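Local coordinates for dextranase (Pseudarthrobacter oxydans, PDB 6NZS), which catalyses the endohydrolysis of alpha-1,6-glucosidic linkages in dextran, at residues F36-A42 against W97-R103; T84-F90 against N184-A190; Q106-D112 against K125-D131; Y121-K125 against I135-Y139. All coordinates share one frame; numbering follows the deposited sequence.

All four contacts lie in the N-terminal Ig-like domain. Contact 2 is wholly buried and the nearest to the centre of the chain; contacts 1 and 4 are partly buried, and contact 3 is on the surface. Contacts 1 and 2 have ladders of backbone bonds, one antiparallel and one parallel, and touch through Tyr37 OH, hydrogen-bonded to Asn184 O. Contact 4 involves strand 132-137, which pairs with strand 96-102 of contact 1. Contacts 3 and 4 share Lys125. Chemistry follows depth: rings and methionines pack in contact 2, contact 1 adds charge on its partly exposed face, contact 3 relies on aliphatic side chains and a single firm backbone bond, and contact 4 on one phenylalanine and a bridging water.

Contact 1: F36-A42 against W97-R103; sequences FYDLQVA and WVDVSLR
Segments 36-42 and 97-103 pair through strands 37-42 and 97-102 as antiparallel neighbours in the N-terminal Ig-like domain, from Tyr37 opposite Leu102 to Ala42 opposite Trp97. Hydrogen-bonded pairs such as Gln40 with Asp99 alternate with non-hydrogen-bonded ones, and the two faces differ in chemistry. Tyr37, Leu39, Val41, Val98, Val100 and Leu102 turn to the buried face, where beta-branched and leucine side chains fill the space compactly. Val98 CG1 meets Leu39 CG at 3.6 Å, the two side chains set at a slant, while Leu102 CD1 runs alongside Tyr37 and reaches its CE1 at 3.6 Å. The other face carries Asp38, Gln40, Asp99 and Ser101, polar residues suited to partial exposure. A water joins Asp38 O to Ser101 OG, which also bonds Thr132 OG1. Asp99 OD1 turns to Lys134 instead. Arg103, just past the strand end, bends at its third torsion (chi3 56°), bringing its guanidinium back to Asp38, whose OD1 pairs with Arg33. A valine at Asp38 would probably leave both arginines without the anion that gathers them. The two flat groups stand 78° apart, yet Asp38 OD2 lies in the guanidinium plane and accepts from Arg103 NH1 at 2.7 Å through its syn lone pair.

Contact 2: T84-F90 against N184-A190; sequences TMSWSSF and NSMMIFA
Phe90 lays one face of its ring over Ala190, whose CA makes a CH-pi contact 4.2 Å from the ring centroid. With CG placed between the backbone N and the carbonyl carbon (chi1 59°), the ring swings across to the partner strand, and Ala190 is small enough to lie beneath it. The same ring meets Ile188 CG2 through CE2. Among Met85, Trp87, Met187 and Phe189, on the other face, Trp87 CD1 approaches Phe189 CE2 at 3.6 Å, the rings inclined obliquely, and the flexible Met187 folds back to set CE against Met85 CG at 3.8 Å. At the start of the strands Thr84 OG1 lies in the amide plane of Asn184 and donates to a lone pair of Asn184 OD1 at 2.7 Å, satisfying two buried polar groups. Asn184 ND2 is in turn held by Gln153, which fixes the amide's rotation. Further out, the Trp87 ring meets Tyr56, and Phe189 meets Phe383 on strand 382-386 of the solenoid. Backbone bonds run alternately forward and back, as where Met187 N donates to Ser86 O and Ser88 N to Met187 O. This is the ladder of a parallel strand pair, here joining strands 84-92 and 176-192 of the Ig-like domain.

Contact 3: Q106-D112 against K125-D131; sequences QTITSAD and KQLVDAD
Ile108 N meets the flat peptide carbonyl of Ala130 in its own plane, donating to Ala130 O at 2.8 Å in a nearly straight bond (160° at the hydrogen). Thr107 CA comes up to the same Ala130 O at 3.2 Å, in a weaker CH...O contact, so that two consecutive residues of the loop gather round one acceptor. Thr107, exposed, rests its CB against the methyl of Ala130. Further along, Ile108 and Leu127 run alongside one another head to tail, their CD1 atoms 3.5 Å apart. Ile108 is the buried member, and its apolar, branched chain suits a place between Leu127, Val114 and Pro152, with all of which it packs. Strand 125-129, which supplies Leu127, pairs with strand 132-137, and where Val128 and Asp129 both face Thr132 it forms a classic beta bulge. The turn that follows presents the Ala130 carbonyl to the loop 106-112. Leu127 CD2 lies 3.9 Å from Ser110 CA. Ala111 points at the strand, and Ala111 CB, small enough for the close approach, sits 4.0 Å from Lys125 CB. Lys125, bent at its third torsion (chi3 -57°), carries NZ back to Ala111 O in a weak bond of 3.3 Å, while its stronger partner is Val114 O.

Contact 4: Y121-K125 against I135-Y139; sequences YNFEK and IKVPY
Glu124 and Lys136 are linked in an uneven way, once directly and once through water. Lys136 N donates to Glu124 O at 2.9 Å and nearly straight (171°), but in return Glu124 N and Lys136 O stand 4.2 Å apart. A water fills the gap, accepting from Glu124 N at 2.9 Å and donating to Lys136 O at 2.8 Å. The chains splay apart just beyond the antiparallel pair Lys125 and Ile135. Phe123 tucks into the widening space, its CG anti to the carbonyl carbon (chi1 -64°), which points the ring toward Ile135 and Pro138. The Phe123 and Pro138 side chains meet roughly perpendicular, with Phe123 CE1 3.5 Å from Pro138 CD, and Phe123 CD2 meets Ile135 CG2 at 3.8 Å. Proline suits this place because it offers an apolar CD where another residue would bring a backbone N-H. With an alanine at Phe123, Ile135 CG2 and Pro138 CD would probably lose their partner and a gap would open beside them. Phe146 and Tyr144 on strand 144-150 meet Phe123 edge-to-face and Ile116 of strand 114-117 packs on it, while strand 96-102 pairs with strand 132-137 through Val98 and Ile135.

Contact 1: F36-A42 against W97-R103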
# COMPACT_ATOMS: atom_id res chain seq x y z
N PHE A 36 -11.12 -15.98 -10.67
CA PHE A 36 -11.40 -16.69 -9.44
C PHE A 36 -12.63 -16.24 -8.70
O PHE A 36 -13.18 -17.03 -7.92
CB PHE A 36 -10.17 -16.63 -8.52
CG PHE A 36 -8.93 -17.10 -9.20
CD1 PHE A 36 -8.73 -18.45 -9.42
CD2 PHE A 36 -7.99 -16.20 -9.68
CE1 PHE A 36 -7.61 -18.90 -10.08
CE2 PHE A 36 -6.86 -16.66 -10.34
CZ PHE A 36 -6.67 -18.00 -10.54
N TYR A 37 -13.11 -15.01 -8.92
CA TYR A 37 -14.24 -14.47 -8.17
C TYR A 37 -15.19 -13.72 -9.09
O TYR A 37 -14.75 -13.06 -10.04
CB TYR A 37 -13.77 -13.48 -7.08
CG TYR A 37 -12.76 -14.13 -6.18
CD1 TYR A 37 -13.18 -14.98 -5.17
CD2 TYR A 37 -11.39 -13.96 -6.38
CE1 TYR A 37 -12.27 -15.62 -4.35
CE2 TYR A 37 -10.47 -14.61 -5.56
CZ TYR A 37 -10.92 -15.44 -4.56
OH TYR A 37 -10.05 -16.10 -3.73
N ASP A 38 -16.48 -13.83 -8.80
CA ASP A 38 -17.50 -12.98 -9.40
C ASP A 38 -18.22 -12.23 -8.28
O ASP A 38 -18.44 -12.79 -7.20
CB ASP A 38 -18.53 -13.80 -10.18
CG ASP A 38 -17.96 -14.39 -11.45
OD1 ASP A 38 -17.28 -13.65 -12.19
OD2 ASP A 38 -18.20 -15.59 -11.72
N LEU A 39 -18.59 -10.98 -8.55
CA LEU A 39 -19.21 -10.14 -7.54
C LEU A 39 -20.47 -9.47 -8.09
O LEU A 39 -20.47 -8.98 -9.22
CB LEU A 39 -18.22 -9.08 -7.06
CG LEU A 39 -18.60 -8.24 -5.84
CD1 LEU A 39 -17.36 -7.93 -5.00
CD2 LEU A 39 -19.24 -6.96 -6.28
N GLN A 40 -21.53 -9.45 -7.28
CA GLN A 40 -22.74 -8.68 -7.56
C GLN A 40 -23.12 -7.91 -6.31
O GLN A 40 -22.79 -8.31 -5.19
CB GLN A 40 -23.91 -9.58 -7.99
CG GLN A 40 -23.74 -10.21 -9.36
CD GLN A 40 -24.89 -11.14 -9.71
OE1 GLN A 40 -25.70 -11.48 -8.85
NE2 GLN A 40 -24.97 -11.54 -10.97
N VAL A 41 -23.81 -6.78 -6.51
CA VAL A 41 -24.16 -5.87 -5.42
C VAL A 41 -25.62 -5.47 -5.55
O VAL A 41 -26.09 -5.13 -6.64
CB VAL A 41 -23.30 -4.58 -5.43
CG1 VAL A 41 -23.48 -3.79 -4.13
CG2 VAL A 41 -21.84 -4.89 -5.67
N ALA A 42 -26.33 -5.46 -4.42
CA ALA A 42 -27.71 -5.01 -4.36
C ALA A 42 -27.88 -4.08 -3.17
O ALA A 42 -27.26 -4.29 -2.13
CB ALA A 42 -28.65 -6.19 -4.18
N TRP A 97 -25.95 -5.47 0.05
CA TRP A 97 -25.55 -6.87 0.13
C TRP A 97 -24.67 -7.18 -1.07
O TRP A 97 -25.05 -6.92 -2.21
CB TRP A 97 -26.78 -7.78 0.06
CG TRP A 97 -27.53 -7.99 1.35
CD1 TRP A 97 -28.79 -7.55 1.65
CD2 TRP A 97 -27.08 -8.72 2.51
NE1 TRP A 97 -29.15 -7.95 2.91
CE2 TRP A 97 -28.12 -8.67 3.46
CE3 TRP A 97 -25.91 -9.41 2.82
CZ2 TRP A 97 -28.01 -9.29 4.71
CZ3 TRP A 97 -25.81 -10.03 4.07
CH2 TRP A 97 -26.85 -9.96 4.99
N VAL A 98 -23.47 -7.71 -0.81
CA VAL A 98 -22.52 -8.07 -1.86
C VAL A 98 -22.44 -9.59 -1.92
O VAL A 98 -22.11 -10.23 -0.91
CB VAL A 98 -21.14 -7.47 -1.58
CG1 VAL A 98 -20.19 -7.85 -2.69
CG2 VAL A 98 -21.24 -5.96 -1.46
N ASP A 99 -22.75 -10.17 -3.08
CA ASP A 99 -22.58 -11.61 -3.30
C ASP A 99 -21.20 -11.83 -3.89
O ASP A 99 -20.85 -11.22 -4.91
CB ASP A 99 -23.61 -12.14 -4.30
CG ASP A 99 -25.03 -12.01 -3.81
OD1 ASP A 99 -25.33 -12.50 -2.71
OD2 ASP A 99 -25.85 -11.42 -4.54
N VAL A 100 -20.41 -12.71 -3.27
CA VAL A 100 -19.10 -13.08 -3.79
C VAL A 100 -19.13 -14.58 -4.06
O VAL A 100 -19.42 -15.37 -3.15
CB VAL A 100 -17.95 -12.73 -2.84
CG1 VAL A 100 -16.62 -12.95 -3.55
CG2 VAL A 100 -18.06 -11.29 -2.38
N SER A 101 -18.82 -14.96 -5.29
CA SER A 101 -18.84 -16.35 -5.72
C SER A 101 -17.43 -16.77 -6.12
O SER A 101 -16.73 -16.04 -6.84
CB SER A 101 -19.77 -16.54 -6.91
OG SER A 101 -21.11 -16.27 -6.53
N LEU A 102 -17.03 -17.95 -5.65
CA LEU A 102 -15.75 -18.54 -6.02
C LEU A 102 -15.95 -19.34 -7.30
O LEU A 102 -16.88 -20.16 -7.38
CB LEU A 102 -15.29 -19.45 -4.87
CG LEU A 102 -13.93 -20.13 -4.96
CD1 LEU A 102 -12.79 -19.13 -5.16
CD2 LEU A 102 -13.68 -20.96 -3.70
N ARG A 103 -15.10 -19.10 -8.30
CA ARG A 103 -15.26 -19.64 -9.65
C ARG A 103 -14.52 -20.95 -9.88
O ARG A 103 -14.64 -21.52 -10.97
CB ARG A 103 -14.75 -18.63 -10.69
CG ARG A 103 -15.58 -17.37 -10.83
CD ARG A 103 -15.06 -16.46 -11.95
NE ARG A 103 -14.95 -17.13 -13.26
CZ ARG A 103 -15.95 -17.24 -14.14
NH1 ARG A 103 -17.14 -16.73 -13.87
NH2 ARG A 103 -15.75 -17.86 -15.29
O HOH W 1 -21.56 -13.56 -6.93

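Contact 2: T84-F90 against N184-A190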
# COMPACT_ATOMS: atom_id res chain seq x y z
N THR A 84 -2.15 -14.24 -7.14
CA THR A 84 -2.82 -13.21 -7.91
C THR A 84 -3.55 -12.30 -6.94
O THR A 84 -3.81 -12.67 -5.79
CB THR A 84 -3.85 -13.75 -8.92
OG1 THR A 84 -4.99 -14.29 -8.22
CG2 THR A 84 -3.25 -14.82 -9.81
N MET A 85 -3.88 -11.10 -7.41
CA MET A 85 -4.67 -10.16 -6.62
C MET A 85 -5.84 -9.67 -7.47
O MET A 85 -5.63 -8.96 -8.46
CB MET A 85 -3.82 -8.99 -6.11
CG MET A 85 -4.65 -7.97 -5.31
SD MET A 85 -3.65 -6.76 -4.41
CE MET A 85 -2.97 -7.79 -3.12
N SER A 86 -7.05 -10.03 -7.07
CA SER A 86 -8.26 -9.56 -7.72
C SER A 86 -8.87 -8.45 -6.88
O SER A 86 -8.71 -8.42 -5.65
CB SER A 86 -9.30 -10.68 -7.87
OG SER A 86 -8.82 -11.72 -8.72
N TRP A 87 -9.58 -7.53 -7.53
CA TRP A 87 -10.26 -6.48 -6.77
C TRP A 87 -11.45 -5.97 -7.57
O TRP A 87 -11.42 -5.93 -8.80
CB TRP A 87 -9.33 -5.33 -6.39
CG TRP A 87 -9.02 -4.36 -7.51
CD1 TRP A 87 -9.63 -3.17 -7.76
CD2 TRP A 87 -8.01 -4.52 -8.53
NE1 TRP A 87 -9.08 -2.57 -8.88
CE2 TRP A 87 -8.08 -3.39 -9.36
CE3 TRP A 87 -7.07 -5.52 -8.82
CZ2 TRP A 87 -7.24 -3.22 -10.46
CZ3 TRP A 87 -6.24 -5.35 -9.91
CH2 TRP A 87 -6.34 -4.22 -10.73
N SER A 88 -12.49 -5.58 -6.84
CA SER A 88 -13.70 -5.03 -7.44
C SER A 88 -14.03 -3.73 -6.74
O SER A 88 -14.09 -3.70 -5.50
CB SER A 88 -14.87 -6.01 -7.30
OG SER A 88 -16.04 -5.49 -7.90
N SER A 89 -14.25 -2.67 -7.51
CA SER A 89 -14.71 -1.39 -7.01
C SER A 89 -16.16 -1.15 -7.43
O SER A 89 -16.60 -1.56 -8.50
CB SER A 89 -13.86 -0.24 -7.56
OG SER A 89 -12.58 -0.25 -6.96
N PHE A 90 -16.89 -0.46 -6.55
CA PHE A 90 -18.19 0.06 -6.92
C PHE A 90 -18.43 1.29 -6.06
O PHE A 90 -17.76 1.49 -5.05
CB PHE A 90 -19.32 -0.98 -6.78
CG PHE A 90 -19.47 -1.55 -5.38
CD1 PHE A 90 -20.24 -0.90 -4.43
CD2 PHE A 90 -18.86 -2.75 -5.05
CE1 PHE A 90 -20.39 -1.43 -3.15
CE2 PHE A 90 -19.01 -3.29 -3.78
CZ PHE A 90 -19.77 -2.64 -2.83
N ASN A 184 -5.12 -16.57 -4.23
CA ASN A 184 -5.76 -15.64 -5.15
C ASN A 184 -6.59 -14.70 -4.28
O ASN A 184 -7.66 -15.07 -3.79
CB ASN A 184 -6.61 -16.42 -6.15
CG ASN A 184 -5.77 -17.37 -6.97
OD1 ASN A 184 -4.96 -16.95 -7.79
ND2 ASN A 184 -5.94 -18.67 -6.73
N SER A 185 -6.05 -13.52 -4.03
CA SER A 185 -6.73 -12.61 -3.12
C SER A 185 -7.88 -11.90 -3.82
O SER A 185 -7.96 -11.82 -5.05
CB SER A 185 -5.74 -11.63 -2.51
OG SER A 185 -5.10 -10.82 -3.47
N MET A 186 -8.80 -11.39 -3.00
CA MET A 186 -10.01 -10.73 -3.48
C MET A 186 -10.28 -9.53 -2.60
O MET A 186 -10.69 -9.69 -1.44
CB MET A 186 -11.21 -11.68 -3.47
CG MET A 186 -12.53 -11.02 -3.89
SD MET A 186 -12.46 -10.35 -5.57
CE MET A 186 -14.04 -9.52 -5.67
N MET A 187 -10.08 -8.33 -3.14
CA MET A 187 -10.34 -7.08 -2.44
C MET A 187 -11.64 -6.48 -2.94
O MET A 187 -11.93 -6.53 -4.14
CB MET A 187 -9.20 -6.10 -2.70
CG MET A 187 -8.41 -5.74 -1.46
SD MET A 187 -7.67 -7.18 -0.69
CE MET A 187 -6.67 -7.77 -2.06
N ILE A 188 -12.41 -5.92 -2.02
CA ILE A 188 -13.59 -5.13 -2.36
C ILE A 188 -13.33 -3.69 -1.93
O ILE A 188 -12.98 -3.44 -0.77
CB ILE A 188 -14.87 -5.67 -1.71
CG1 ILE A 188 -15.17 -7.08 -2.22
CG2 ILE A 188 -16.05 -4.72 -1.97
CD1 ILE A 188 -16.35 -7.75 -1.53
N PHE A 189 -13.49 -2.76 -2.86
CA PHE A 189 -13.37 -1.34 -2.58
C PHE A 189 -14.78 -0.77 -2.75
O PHE A 189 -15.20 -0.44 -3.86
CB PHE A 189 -12.39 -0.68 -3.55
CG PHE A 189 -10.98 -1.25 -3.52
CD1 PHE A 189 -10.47 -1.87 -2.37
CD2 PHE A 189 -10.18 -1.15 -4.64
CE1 PHE A 189 -9.17 -2.37 -2.36
CE2 PHE A 189 -8.88 -1.64 -4.63
CZ PHE A 189 -8.38 -2.26 -3.49
N ALA A 190 -15.51 -0.70 -1.63
CA ALA A 190 -16.87 -0.15 -1.59
C ALA A 190 -16.72 1.33 -1.29
O ALA A 190 -16.47 1.71 -0.14
CB ALA A 190 -17.68 -0.86 -0.51
O HOH W 2 -2.42 -11.43 -3.56

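Contact 3: Q106-D112 against K125-D131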
# COMPACT_ATOMS: atom_id res chain seq x y z
N GLN A 106 -14.17 -25.12 -6.22
CA GLN A 106 -14.07 -25.42 -4.81
C GLN A 106 -15.35 -24.98 -4.10
O GLN A 106 -16.06 -24.08 -4.55
CB GLN A 106 -12.89 -24.68 -4.20
CG GLN A 106 -11.54 -25.10 -4.76
CD GLN A 106 -10.45 -24.10 -4.44
OE1 GLN A 106 -10.58 -22.93 -4.77
NE2 GLN A 106 -9.39 -24.56 -3.79
N THR A 107 -15.64 -25.64 -2.99
CA THR A 107 -16.86 -25.36 -2.24
C THR A 107 -16.53 -25.04 -0.79
O THR A 107 -15.43 -25.32 -0.29
CB THR A 107 -17.85 -26.51 -2.32
OG1 THR A 107 -17.22 -27.71 -1.87
CG2 THR A 107 -18.35 -26.69 -3.75
N ILE A 108 -17.50 -24.43 -0.12
CA ILE A 108 -17.41 -24.11 1.29
C ILE A 108 -18.64 -24.67 1.99
O ILE A 108 -19.69 -24.87 1.38
CB ILE A 108 -17.28 -22.59 1.56
CG1 ILE A 108 -18.38 -21.82 0.83
CG2 ILE A 108 -15.90 -22.10 1.14
CD1 ILE A 108 -18.39 -20.33 1.15
N THR A 109 -18.49 -24.92 3.29
CA THR A 109 -19.57 -25.51 4.07
C THR A 109 -20.36 -24.49 4.88
O THR A 109 -21.47 -24.80 5.32
CB THR A 109 -19.03 -26.64 4.96
OG1 THR A 109 -17.93 -26.17 5.73
CG2 THR A 109 -18.57 -27.81 4.10
N SER A 110 -19.85 -23.28 5.05
CA SER A 110 -20.55 -22.29 5.86
C SER A 110 -19.97 -20.92 5.54
O SER A 110 -18.89 -20.79 4.97
CB SER A 110 -20.37 -22.58 7.35
OG SER A 110 -19.05 -22.31 7.75
N ALA A 111 -20.70 -19.89 5.98
CA ALA A 111 -20.21 -18.53 5.82
C ALA A 111 -18.97 -18.28 6.67
O ALA A 111 -18.20 -17.35 6.36
CB ALA A 111 -21.31 -17.52 6.17
N ASP A 112 -18.75 -19.09 7.70
CA ASP A 112 -17.54 -18.97 8.50
C ASP A 112 -16.29 -19.31 7.71
O ASP A 112 -15.19 -18.89 8.10
CB ASP A 112 -17.61 -19.88 9.73
CG ASP A 112 -16.61 -19.49 10.80
OD1 ASP A 112 -16.60 -18.31 11.20
OD2 ASP A 112 -15.83 -20.36 11.23
N LYS A 125 -22.70 -11.96 7.36
CA LYS A 125 -22.45 -12.85 6.23
C LYS A 125 -23.51 -13.93 6.21
O LYS A 125 -23.93 -14.42 7.27
CB LYS A 125 -21.08 -13.54 6.33
CG LYS A 125 -19.89 -12.61 6.33
CD LYS A 125 -18.59 -13.40 6.55
CE LYS A 125 -18.66 -14.20 7.85
NZ LYS A 125 -17.35 -14.82 8.23
N GLN A 126 -23.94 -14.32 5.01
CA GLN A 126 -24.92 -15.39 4.83
C GLN A 126 -24.43 -16.32 3.73
O GLN A 126 -23.97 -15.87 2.68
CB GLN A 126 -26.28 -14.82 4.41
CG GLN A 126 -26.87 -13.82 5.39
CD GLN A 126 -28.30 -13.46 5.06
OE1 GLN A 126 -28.82 -13.86 4.01
NE2 GLN A 126 -28.94 -12.69 5.93
N LEU A 127 -24.55 -17.63 3.96
CA LEU A 127 -24.17 -18.60 2.94
C LEU A 127 -25.37 -18.83 2.02
O LEU A 127 -26.38 -19.41 2.44
CB LEU A 127 -23.70 -19.90 3.57
CG LEU A 127 -23.19 -20.87 2.51
CD1 LEU A 127 -21.79 -20.51 2.09
CD2 LEU A 127 -23.24 -22.30 3.02
N VAL A 128 -25.25 -18.38 0.77
CA VAL A 128 -26.31 -18.61 -0.21
C VAL A 128 -26.29 -20.07 -0.66
O VAL A 128 -27.30 -20.78 -0.58
CB VAL A 128 -26.16 -17.65 -1.40
CG1 VAL A 128 -27.23 -17.93 -2.44
CG2 VAL A 128 -26.20 -16.19 -0.92
N ASP A 129 -25.15 -20.52 -1.16
CA ASP A 129 -24.95 -21.90 -1.57
C ASP A 129 -23.47 -22.22 -1.43
O ASP A 129 -22.69 -21.40 -0.93
CB ASP A 129 -25.52 -22.15 -2.97
CG ASP A 129 -25.03 -21.14 -3.99
OD1 ASP A 129 -23.81 -20.87 -4.03
OD2 ASP A 129 -25.88 -20.58 -4.72
N ALA A 130 -23.07 -23.41 -1.87
CA ALA A 130 -21.75 -23.93 -1.53
C ALA A 130 -20.59 -23.19 -2.20
O ALA A 130 -19.44 -23.51 -1.89
CB ALA A 130 -21.67 -25.43 -1.84
N ASP A 131 -20.85 -22.24 -3.09
CA ASP A 131 -19.76 -21.41 -3.61
C ASP A 131 -20.01 -19.91 -3.49
O ASP A 131 -19.22 -19.13 -4.04
CB ASP A 131 -19.35 -21.79 -5.04
CG ASP A 131 -20.48 -21.70 -6.03
OD1 ASP A 131 -21.51 -21.04 -5.75
OD2 ASP A 131 -20.33 -22.28 -7.13

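Contact 4: Y121-K125 against I135-Y139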
# COMPACT_ATOMS: atom_id res chain seq x y z
N TYR A 121 -14.04 -5.60 11.00
CA TYR A 121 -15.28 -5.36 10.24
C TYR A 121 -16.13 -6.60 10.39
O TYR A 121 -16.08 -7.53 9.58
CB TYR A 121 -15.02 -5.11 8.76
CG TYR A 121 -14.06 -4.01 8.40
CD1 TYR A 121 -13.65 -3.06 9.33
CD2 TYR A 121 -13.59 -3.90 7.11
CE1 TYR A 121 -12.76 -2.06 8.97
CE2 TYR A 121 -12.71 -2.92 6.74
CZ TYR A 121 -12.31 -2.00 7.67
OH TYR A 121 -11.42 -1.03 7.30
N ASN A 122 -16.94 -6.62 11.44
CA ASN A 122 -17.77 -7.78 11.73
C ASN A 122 -19.04 -7.75 10.87
O ASN A 122 -20.16 -7.73 11.37
CB ASN A 122 -18.06 -7.81 13.22
CG ASN A 122 -18.79 -9.06 13.66
OD1 ASN A 122 -18.56 -10.14 13.12
ND2 ASN A 122 -19.66 -8.92 14.65
N PHE A 123 -18.85 -7.73 9.55
CA PHE A 123 -19.99 -7.66 8.63
C PHE A 123 -20.85 -8.92 8.75
O PHE A 123 -20.33 -10.03 8.90
CB PHE A 123 -19.51 -7.59 7.19
CG PHE A 123 -18.74 -6.34 6.84
CD1 PHE A 123 -18.95 -5.14 7.49
CD2 PHE A 123 -17.82 -6.38 5.80
CE1 PHE A 123 -18.22 -4.00 7.13
CE2 PHE A 123 -17.11 -5.26 5.43
CZ PHE A 123 -17.32 -4.07 6.09
N GLU A 124 -22.16 -8.73 8.64
CA GLU A 124 -23.07 -9.87 8.53
C GLU A 124 -22.76 -10.64 7.25
O GLU A 124 -22.55 -10.04 6.19
CB GLU A 124 -24.51 -9.36 8.49
CG GLU A 124 -25.54 -10.45 8.22
CD GLU A 124 -26.96 -10.02 8.55
OE1 GLU A 124 -27.87 -10.87 8.42
OE2 GLU A 124 -27.16 -8.84 8.93
N LYS A 125 -22.70 -11.96 7.36
CA LYS A 125 -22.45 -12.85 6.23
C LYS A 125 -23.51 -13.93 6.21
O LYS A 125 -23.93 -14.42 7.27
CB LYS A 125 -21.08 -13.54 6.33
CG LYS A 125 -19.89 -12.61 6.33
CD LYS A 125 -18.59 -13.40 6.55
CE LYS A 125 -18.66 -14.20 7.85
NZ LYS A 125 -17.35 -14.82 8.23
N ILE A 135 -22.46 -10.72 1.77
CA ILE A 135 -21.85 -9.88 2.81
C ILE A 135 -22.59 -8.55 2.85
O ILE A 135 -22.74 -7.89 1.81
CB ILE A 135 -20.36 -9.63 2.51
CG1 ILE A 135 -19.61 -10.95 2.39
CG2 ILE A 135 -19.73 -8.74 3.58
CD1 ILE A 135 -18.30 -10.82 1.65
N LYS A 136 -23.02 -8.14 4.04
CA LYS A 136 -23.69 -6.85 4.19
C LYS A 136 -22.64 -5.79 4.49
O LYS A 136 -22.00 -5.83 5.55
CB LYS A 136 -24.74 -6.88 5.29
CG LYS A 136 -25.55 -5.59 5.33
CD LYS A 136 -26.56 -5.63 6.46
CE LYS A 136 -27.97 -5.77 5.92
NZ LYS A 136 -28.84 -4.73 6.50
N VAL A 137 -22.45 -4.85 3.57
CA VAL A 137 -21.49 -3.76 3.75
C VAL A 137 -22.29 -2.51 4.12
O VAL A 137 -23.05 -2.00 3.28
CB VAL A 137 -20.65 -3.53 2.48
CG1 VAL A 137 -19.63 -2.44 2.73
CG2 VAL A 137 -19.94 -4.83 2.06
N PRO A 138 -22.18 -2.01 5.34
CA PRO A 138 -22.90 -0.79 5.69
C PRO A 138 -22.29 0.39 4.98
O PRO A 138 -21.09 0.42 4.68
CB PRO A 138 -22.70 -0.69 7.21
CG PRO A 138 -21.41 -1.40 7.47
CD PRO A 138 -21.29 -2.47 6.42
N TYR A 139 -23.13 1.38 4.71
CA TYR A 139 -22.63 2.63 4.16
C TYR A 139 -21.85 3.40 5.21
O TYR A 139 -22.25 3.50 6.37
CB TYR A 139 -23.77 3.49 3.60
CG TYR A 139 -23.22 4.82 3.13
CD1 TYR A 139 -22.44 4.89 1.98
CD2 TYR A 139 -23.44 5.98 3.85
CE1 TYR A 139 -21.91 6.09 1.56
CE2 TYR A 139 -22.91 7.19 3.43
CZ TYR A 139 -22.15 7.24 2.29
OH TYR A 139 -21.60 8.44 1.87
O HOH W 3 -22.86 -5.96 8.17